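Local coordinates for AGR_C_4470p (Agrobacterium tumefaciens str. C58, PDB 2HQV), which is of unknown function but belongs to the ChuX/HutX haem-utilisation family, and so probably takes part in handling haem, at residues E54-L59 and T133-G138; D73-E78 and E179-G184; N77-W82 and V147-A152. One frame throughout, in Å; residues are numbered along the deposited sequence.

Interactions 1 and 3 are buried in the core, whereas interaction 2 lies partly at the surface. The three are distributed over the two faces of one antiparallel sheet. In interaction 1, helix 52-56 and the turn that continues it pack on one face of strand 129-139. Interactions 2 and 3 lie over the other face and share helix 72-79, which meets helix 172-185 in the former and the neighbouring strand 142-151 in the latter; their centres are about 8 Å apart. The chemistry follows the place: interaction 3 is wholly apolar, interaction 1 runs from methyl groups to the stem of an arginine, and interaction 2 mixes aliphatic packing with an exposed carboxylate.

Interaction 1. Residues E54-L59 and T133-G138; sequences EILAIL and TFVDRG
Leu56 and Leu59 pack against Thr133, Val135 and Arg137 of strand 129-139: helix 52-56 and its type I turn packed on one face of the antiparallel sheet, within the ChuX/HutX region. Every second strand residue points to this side. The turn, from Leu56 to Leu59 and closed by the bond from Leu59 N to Leu56 O (3.2 Å), brings Leu59 round to the same side as Leu56, and both point toward the strand.

The first group of contacts is purely apolar. Leu56 brings its CD2 branch to Thr133 CG2 at 4.1 Å, the two side chains sliding past each other in opposite directions, and the same methyl lies 4.3 Å from Val135 CG2. Beta-branched residues suit the extended strand. Thr133 places CG2 anti to its backbone N, where it meets the leucine, while its OG1 and Ser66 OG share a hydrogen bond, Ser66 lying on strand 64-68. One side chain thus serves both the core and a polar link. Trp148 of the next strand also touches Leu56 and Val135, enlarging this apolar layer.

The second group joins a methyl to the stem of a charged residue. Arg137 has its CG wedged between backbone N and carbonyl carbon (chi1 56°), and a bend at chi3 (-76°) turns the guanidinium from the line of the stem. Its long chain suits a partly exposed place: the methylenes lie against Leu59 while NH2 hydrogen-bonds to the backbone oxygen of Lys36. Leu59 crosses this chain at about a right angle: its CD2 is 3.5 Å from Arg137 CD and, oblique to the guanidinium plane, 4.0 Å from Arg137 NE.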
# COMPACT_ATOMS: atom_id res chain seq x y z
N GLU A 54 -13.95 7.58 11.56
CA GLU A 54 -14.96 7.66 12.61
C GLU A 54 -14.34 7.53 13.99
O GLU A 54 -14.85 8.08 14.96
CB GLU A 54 -16.02 6.57 12.39
CG GLU A 54 -16.77 6.74 11.07
CD GLU A 54 -17.80 5.65 10.82
OE1 GLU A 54 -18.71 5.49 11.66
OE2 GLU A 54 -17.70 4.97 9.78
N ILE A 55 -13.21 6.83 14.07
CA ILE A 55 -12.51 6.66 15.34
C ILE A 55 -11.69 7.94 15.57
O ILE A 55 -11.50 8.38 16.71
CB ILE A 55 -11.58 5.41 15.28
CG1 ILE A 55 -11.28 4.91 16.69
CG2 ILE A 55 -10.29 5.74 14.55
CD1 ILE A 55 -10.35 5.78 17.48
N LEU A 56 -11.24 8.55 14.48
CA LEU A 56 -10.48 9.79 14.53
C LEU A 56 -11.38 10.91 15.06
O LEU A 56 -10.96 11.69 15.92
CB LEU A 56 -9.98 10.14 13.12
CG LEU A 56 -8.48 10.04 12.81
CD1 LEU A 56 -7.92 8.71 13.28
CD2 LEU A 56 -8.27 10.22 11.31
N ALA A 57 -12.61 10.98 14.57
CA ALA A 57 -13.55 12.01 15.01
C ALA A 57 -13.97 11.81 16.47
O ALA A 57 -14.65 12.65 17.05
CB ALA A 57 -14.78 12.01 14.11
N ILE A 58 -13.55 10.69 17.06
CA ILE A 58 -13.90 10.37 18.44
C ILE A 58 -12.76 10.60 19.44
O ILE A 58 -12.96 10.52 20.66
CB ILE A 58 -14.45 8.91 18.50
CG1 ILE A 58 -15.97 8.94 18.40
CG2 ILE A 58 -14.01 8.20 19.75
CD1 ILE A 58 -16.50 9.64 17.17
N LEU A 59 -11.56 10.89 18.93
CA LEU A 59 -10.39 11.15 19.77
C LEU A 59 -10.54 12.48 20.51
O LEU A 59 -11.35 13.32 20.12
CB LEU A 59 -9.13 11.19 18.91
CG LEU A 59 -8.27 9.94 18.68
CD1 LEU A 59 -9.13 8.71 18.55
CD2 LEU A 59 -7.42 10.16 17.43
N THR A 133 -5.97 14.91 7.69
CA THR A 133 -6.06 15.01 9.15
C THR A 133 -4.74 14.88 9.88
O THR A 133 -4.01 13.90 9.71
CB THR A 133 -7.00 13.93 9.71
OG1 THR A 133 -8.22 13.94 8.96
CG2 THR A 133 -7.28 14.19 11.19
N PHE A 134 -4.44 15.89 10.70
CA PHE A 134 -3.22 15.92 11.50
C PHE A 134 -3.54 15.21 12.81
O PHE A 134 -4.35 15.68 13.60
CB PHE A 134 -2.81 17.37 11.76
CG PHE A 134 -2.48 18.14 10.52
CD1 PHE A 134 -3.49 18.58 9.67
CD2 PHE A 134 -1.15 18.40 10.18
CE1 PHE A 134 -3.19 19.27 8.50
CE2 PHE A 134 -0.83 19.09 9.02
CZ PHE A 134 -1.85 19.53 8.17
N VAL A 135 -2.90 14.05 13.01
CA VAL A 135 -3.13 13.24 14.21
C VAL A 135 -1.98 13.37 15.20
O VAL A 135 -0.84 13.05 14.89
CB VAL A 135 -3.34 11.77 13.80
CG1 VAL A 135 -3.67 10.92 15.02
CG2 VAL A 135 -4.45 11.68 12.76
N ASP A 136 -2.31 13.85 16.39
CA ASP A 136 -1.34 14.08 17.46
C ASP A 136 -1.87 13.36 18.70
O ASP A 136 -2.72 13.89 19.41
CB ASP A 136 -1.22 15.59 17.71
CG ASP A 136 -0.25 15.94 18.83
OD1 ASP A 136 0.18 15.02 19.57
OD2 ASP A 136 0.08 17.14 18.96
N ARG A 137 -1.39 12.15 18.93
CA ARG A 137 -1.86 11.38 20.06
C ARG A 137 -0.86 10.40 20.63
O ARG A 137 0.14 10.05 20.01
CB ARG A 137 -3.12 10.59 19.69
CG ARG A 137 -2.94 9.68 18.50
CD ARG A 137 -4.24 8.97 18.15
NE ARG A 137 -4.54 7.88 19.07
CZ ARG A 137 -4.06 6.64 18.96
NH1 ARG A 137 -3.25 6.32 17.96
NH2 ARG A 137 -4.37 5.73 19.87
N GLY A 138 -1.18 9.96 21.84
CA GLY A 138 -0.35 8.99 22.51
C GLY A 138 -0.46 7.67 21.77
O GLY A 138 -1.55 7.20 21.47

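Interaction 2. Residues D73-E78 and E179-G184; sequences DAIWNE and EELRDG
Two helices, 72-79 and 172-185, lie over the same face of the antiparallel sheet, and their side-by-side contact is carried by Leu181 of the second meeting Ile75 and Glu78 of the first. The helix backbones come nearest at Ile75 and Leu181, whose CA atoms are 8.3 Å apart, with the side chain of Leu181 bridging them.

Leu181 points toward the other helix. Its CG is anti to the backbone N (chi1 -176°), which extends the isobutyl group so that the branched end reaches across. The CD2 methyl does most of the touching: it lies 3.8 Å from Glu78 CG and 4.3 Å from Ile75 CG2. The other branch, CD1, comes to 4.1 Å from Glu78 CG. Leucine suits the place because one methyl, CD2, can touch both Ile75 and Glu78, three residues apart, while CD1 adds a second touch on Glu78. Ile75 is the buried partner, and it also rests on Ile132 and Phe134 of the sheet. Leu181 touches Phe134 as well, so both helices rest on the same sheet residue; Trp82, in the turn that continues helix 72-79, adds a further contact.

Glu78 lies at the exposed margin. It slides past Leu181 in the opposite direction, offering CB and CG to the leucine methyls, and a bend at chi2 (71°) turns the chain beyond CG.

The methylenes of a glutamate therefore act as an apolar cover over leucine. Every touch between the two segments is carbon on carbon, so cohesion here rests on dispersion and burial of apolar surface; the carboxylates of Glu78 and Glu180, OE2 to OE2 5.6 Å, would probably add at most a weak repulsion.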
# COMPACT_ATOMS: atom_id res chain seq x y z
N ASP A 73 -2.00 20.36 -2.18
CA ASP A 73 -0.75 20.92 -2.69
C ASP A 73 0.01 21.78 -1.68
O ASP A 73 1.24 21.67 -1.57
CB ASP A 73 -1.04 21.75 -3.95
CG ASP A 73 -1.17 20.90 -5.19
OD1 ASP A 73 -1.85 19.85 -5.13
OD2 ASP A 73 -0.61 21.28 -6.23
N ALA A 74 -0.69 22.63 -0.95
CA ALA A 74 -0.04 23.50 0.03
C ALA A 74 0.61 22.68 1.14
O ALA A 74 1.74 22.95 1.56
CB ALA A 74 -1.05 24.47 0.63
N ILE A 75 -0.11 21.66 1.60
CA ILE A 75 0.40 20.81 2.66
C ILE A 75 1.58 19.97 2.20
O ILE A 75 2.58 19.84 2.91
CB ILE A 75 -0.74 19.93 3.23
CG1 ILE A 75 -1.74 20.83 3.96
CG2 ILE A 75 -0.17 18.86 4.18
CD1 ILE A 75 -3.02 20.13 4.44
N TRP A 76 1.49 19.42 0.99
CA TRP A 76 2.59 18.63 0.45
C TRP A 76 3.83 19.51 0.31
O TRP A 76 4.93 19.11 0.71
CB TRP A 76 2.20 18.04 -0.91
CG TRP A 76 3.23 17.12 -1.46
CD1 TRP A 76 4.26 17.45 -2.29
CD2 TRP A 76 3.34 15.71 -1.22
NE1 TRP A 76 5.02 16.34 -2.57
CE2 TRP A 76 4.48 15.26 -1.92
CE3 TRP A 76 2.60 14.79 -0.46
CZ2 TRP A 76 4.89 13.91 -1.91
CZ3 TRP A 76 3.01 13.46 -0.44
CH2 TRP A 76 4.15 13.03 -1.16
N ASN A 77 3.66 20.70 -0.25
CA ASN A 77 4.79 21.61 -0.43
C ASN A 77 5.40 21.95 0.93
O ASN A 77 6.62 22.00 1.10
CB ASN A 77 4.34 22.90 -1.12
CG ASN A 77 5.45 23.94 -1.20
OD1 ASN A 77 6.47 23.72 -1.85
ND2 ASN A 77 5.25 25.08 -0.53
N GLU A 78 4.53 22.18 1.90
CA GLU A 78 4.94 22.50 3.26
C GLU A 78 5.81 21.37 3.83
O GLU A 78 6.92 21.60 4.31
CB GLU A 78 3.70 22.69 4.14
CG GLU A 78 3.96 23.38 5.45
CD GLU A 78 4.27 24.85 5.28
OE1 GLU A 78 3.34 25.62 4.94
OE2 GLU A 78 5.44 25.24 5.46
N GLU A 179 3.45 20.95 14.35
CA GLU A 179 2.57 21.64 15.29
C GLU A 179 2.08 22.97 14.71
O GLU A 179 0.90 23.30 14.80
CB GLU A 179 3.30 21.88 16.60
CG GLU A 179 3.90 20.62 17.22
CD GLU A 179 4.54 20.88 18.56
OE1 GLU A 179 5.24 21.91 18.69
OE2 GLU A 179 4.37 20.05 19.48
N GLU A 180 3.00 23.71 14.12
CA GLU A 180 2.72 25.00 13.51
C GLU A 180 1.64 24.85 12.44
O GLU A 180 0.62 25.55 12.46
CB GLU A 180 4.01 25.53 12.88
CG GLU A 180 3.97 26.94 12.33
CD GLU A 180 5.19 27.23 11.47
OE1 GLU A 180 6.32 26.87 11.89
OE2 GLU A 180 5.04 27.83 10.38
N LEU A 181 1.86 23.95 11.49
CA LEU A 181 0.89 23.72 10.42
C LEU A 181 -0.45 23.22 10.98
O LEU A 181 -1.52 23.74 10.61
CB LEU A 181 1.45 22.72 9.42
CG LEU A 181 0.61 22.45 8.17
CD1 LEU A 181 0.36 23.76 7.41
CD2 LEU A 181 1.32 21.44 7.30
N ARG A 182 -0.40 22.23 11.87
CA ARG A 182 -1.60 21.67 12.48
C ARG A 182 -2.40 22.73 13.26
O ARG A 182 -3.62 22.82 13.12
CB ARG A 182 -1.23 20.50 13.42
CG ARG A 182 -2.42 19.77 14.08
CD ARG A 182 -2.93 20.44 15.36
NE ARG A 182 -2.13 20.12 16.54
CZ ARG A 182 -0.95 20.65 16.82
NH1 ARG A 182 -0.42 21.54 15.99
NH2 ARG A 182 -0.30 20.30 17.92
N ASP A 183 -1.71 23.54 14.06
CA ASP A 183 -2.39 24.58 14.84
C ASP A 183 -3.20 25.52 13.94
O ASP A 183 -4.30 25.93 14.30
CB ASP A 183 -1.38 25.43 15.63
CG ASP A 183 -0.73 24.67 16.76
OD1 ASP A 183 -1.29 23.65 17.20
OD2 ASP A 183 0.35 25.12 17.22
N GLY A 184 -2.65 25.84 12.77
CA GLY A 184 -3.33 26.73 11.84
C GLY A 184 -4.68 26.26 11.35
O GLY A 184 -5.50 27.06 10.90

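Interaction 3. Residues N77-W82 and V147-A152; sequences NEMRGW and VWFMNA
Met79 meets the Phe149 ring at the ring's edge, and the Trp82 ring is approached obliquely by Val147. Against one face of the indole lies Met79 CG, 3.6 Å above the plane and offset toward the rim. Val147 CG2 reaches the six-membered part of the indole, 4.0 Å from Trp82 CH2. At Phe149 the CE methyl of Met79 lies near the ring plane, 3.5 Å from CZ; elsewhere the phenyl ring stacks with Phe158.

Met79, modelled as selenomethionine, links these groups. Its chain runs out from helix 72-79. The extended chi2 (-173°) carries SE to 3.9 Å from Val147 CG2, and the bend at chi3 (-64°) then turns CE to the phenylalanine. A long unbranched side chain suits this task, whereas the compact, beta-branched Val147 suits the strand it stands on. The type I turn from Met79 to Trp82 brings the indole back against the Met79 side chain, and Lys177 and Phe178 of helix 172-185 also touch it.

All four touching residues are buried, and they meet through carbon and selenium alone. Cohesion between these two segments therefore rests on dispersion and the exclusion of water.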
# COMPACT_ATOMS: atom_id res chain seq x y z
N ASN A 77 3.66 20.70 -0.25
CA ASN A 77 4.79 21.61 -0.43
C ASN A 77 5.40 21.95 0.93
O ASN A 77 6.62 22.00 1.10
CB ASN A 77 4.34 22.90 -1.12
CG ASN A 77 5.45 23.94 -1.20
OD1 ASN A 77 6.47 23.72 -1.85
ND2 ASN A 77 5.25 25.08 -0.53
N GLU A 78 4.53 22.18 1.90
CA GLU A 78 4.94 22.50 3.26
C GLU A 78 5.81 21.37 3.83
O GLU A 78 6.92 21.60 4.31
CB GLU A 78 3.70 22.69 4.14
CG GLU A 78 3.96 23.38 5.45
CD GLU A 78 4.27 24.85 5.28
OE1 GLU A 78 3.34 25.62 4.94
OE2 GLU A 78 5.44 25.24 5.46
N MSE A 79 5.30 20.14 3.75
CA MSE A 79 6.04 19.00 4.28
C MSE A 79 7.36 18.73 3.57
O MSE A 79 8.28 18.17 4.16
CB MSE A 79 5.15 17.75 4.25
CG MSE A 79 3.90 17.88 5.11
SE MSE A 79 2.91 16.21 5.23
CE MSE A 79 2.42 16.00 3.35
N ARG A 80 7.45 19.11 2.30
CA ARG A 80 8.69 18.90 1.56
C ARG A 80 9.85 19.66 2.22
O ARG A 80 11.01 19.36 1.98
CB ARG A 80 8.54 19.37 0.11
CG ARG A 80 7.61 18.49 -0.73
CD ARG A 80 7.68 18.87 -2.19
NE ARG A 80 9.07 18.84 -2.65
CZ ARG A 80 9.78 19.92 -2.96
NH1 ARG A 80 9.23 21.13 -2.87
NH2 ARG A 80 11.04 19.79 -3.34
N GLY A 81 9.52 20.64 3.06
CA GLY A 81 10.56 21.40 3.73
C GLY A 81 10.85 20.86 5.12
O GLY A 81 11.69 21.40 5.83
N TRP A 82 10.16 19.79 5.49
CA TRP A 82 10.33 19.19 6.82
C TRP A 82 11.55 18.29 6.96
O TRP A 82 11.87 17.85 8.06
CB TRP A 82 9.09 18.38 7.21
CG TRP A 82 7.84 19.18 7.46
CD1 TRP A 82 7.64 20.52 7.23
CD2 TRP A 82 6.60 18.68 7.96
NE1 TRP A 82 6.36 20.87 7.56
CE2 TRP A 82 5.69 19.76 8.01
CE3 TRP A 82 6.16 17.41 8.37
CZ2 TRP A 82 4.37 19.62 8.46
CZ3 TRP A 82 4.84 17.26 8.82
CH2 TRP A 82 3.96 18.37 8.86
N VAL A 147 0.47 12.98 9.53
CA VAL A 147 -0.49 13.65 8.66
C VAL A 147 -1.15 12.57 7.80
O VAL A 147 -0.50 11.90 6.99
CB VAL A 147 0.21 14.69 7.75
CG1 VAL A 147 -0.83 15.46 6.94
CG2 VAL A 147 1.04 15.64 8.61
N TRP A 148 -2.46 12.42 7.99
CA TRP A 148 -3.25 11.42 7.28
C TRP A 148 -4.01 11.99 6.09
O TRP A 148 -4.86 12.86 6.25
CB TRP A 148 -4.27 10.80 8.23
CG TRP A 148 -3.70 9.99 9.37
CD1 TRP A 148 -2.55 10.24 10.06
CD2 TRP A 148 -4.28 8.83 9.97
NE1 TRP A 148 -2.38 9.31 11.06
CE2 TRP A 148 -3.43 8.43 11.02
CE3 TRP A 148 -5.45 8.08 9.72
CZ2 TRP A 148 -3.71 7.32 11.83
CZ3 TRP A 148 -5.72 6.98 10.52
CH2 TRP A 148 -4.85 6.61 11.56
N PHE A 149 -3.71 11.51 4.89
CA PHE A 149 -4.45 11.95 3.72
C PHE A 149 -5.59 10.93 3.60
O PHE A 149 -5.37 9.76 3.30
CB PHE A 149 -3.55 11.94 2.48
CG PHE A 149 -2.59 13.10 2.45
CD1 PHE A 149 -1.61 13.23 3.43
CD2 PHE A 149 -2.70 14.10 1.48
CE1 PHE A 149 -0.76 14.33 3.46
CE2 PHE A 149 -1.86 15.21 1.50
CZ PHE A 149 -0.88 15.33 2.49
N MSE A 150 -6.81 11.39 3.89
CA MSE A 150 -8.00 10.53 3.87
C MSE A 150 -8.71 10.45 2.52
O MSE A 150 -8.71 11.41 1.75
CB MSE A 150 -9.03 11.03 4.89
CG MSE A 150 -8.47 11.43 6.24
SE MSE A 150 -7.63 9.97 7.17
CE MSE A 150 -9.14 8.74 7.28
N ASN A 151 -9.32 9.30 2.25
CA ASN A 151 -10.07 9.13 1.01
C ASN A 151 -11.56 9.34 1.33
O ASN A 151 -11.92 9.59 2.49
CB ASN A 151 -9.85 7.73 0.41
CG ASN A 151 -10.19 6.61 1.37
OD1 ASN A 151 -11.17 6.67 2.11
ND2 ASN A 151 -9.38 5.56 1.36
N ALA A 152 -12.42 9.23 0.33
CA ALA A 152 -13.85 9.43 0.52
C ALA A 152 -14.48 8.36 1.41
O ALA A 152 -15.54 8.58 2.00
CB ALA A 152 -14.57 9.48 -0.83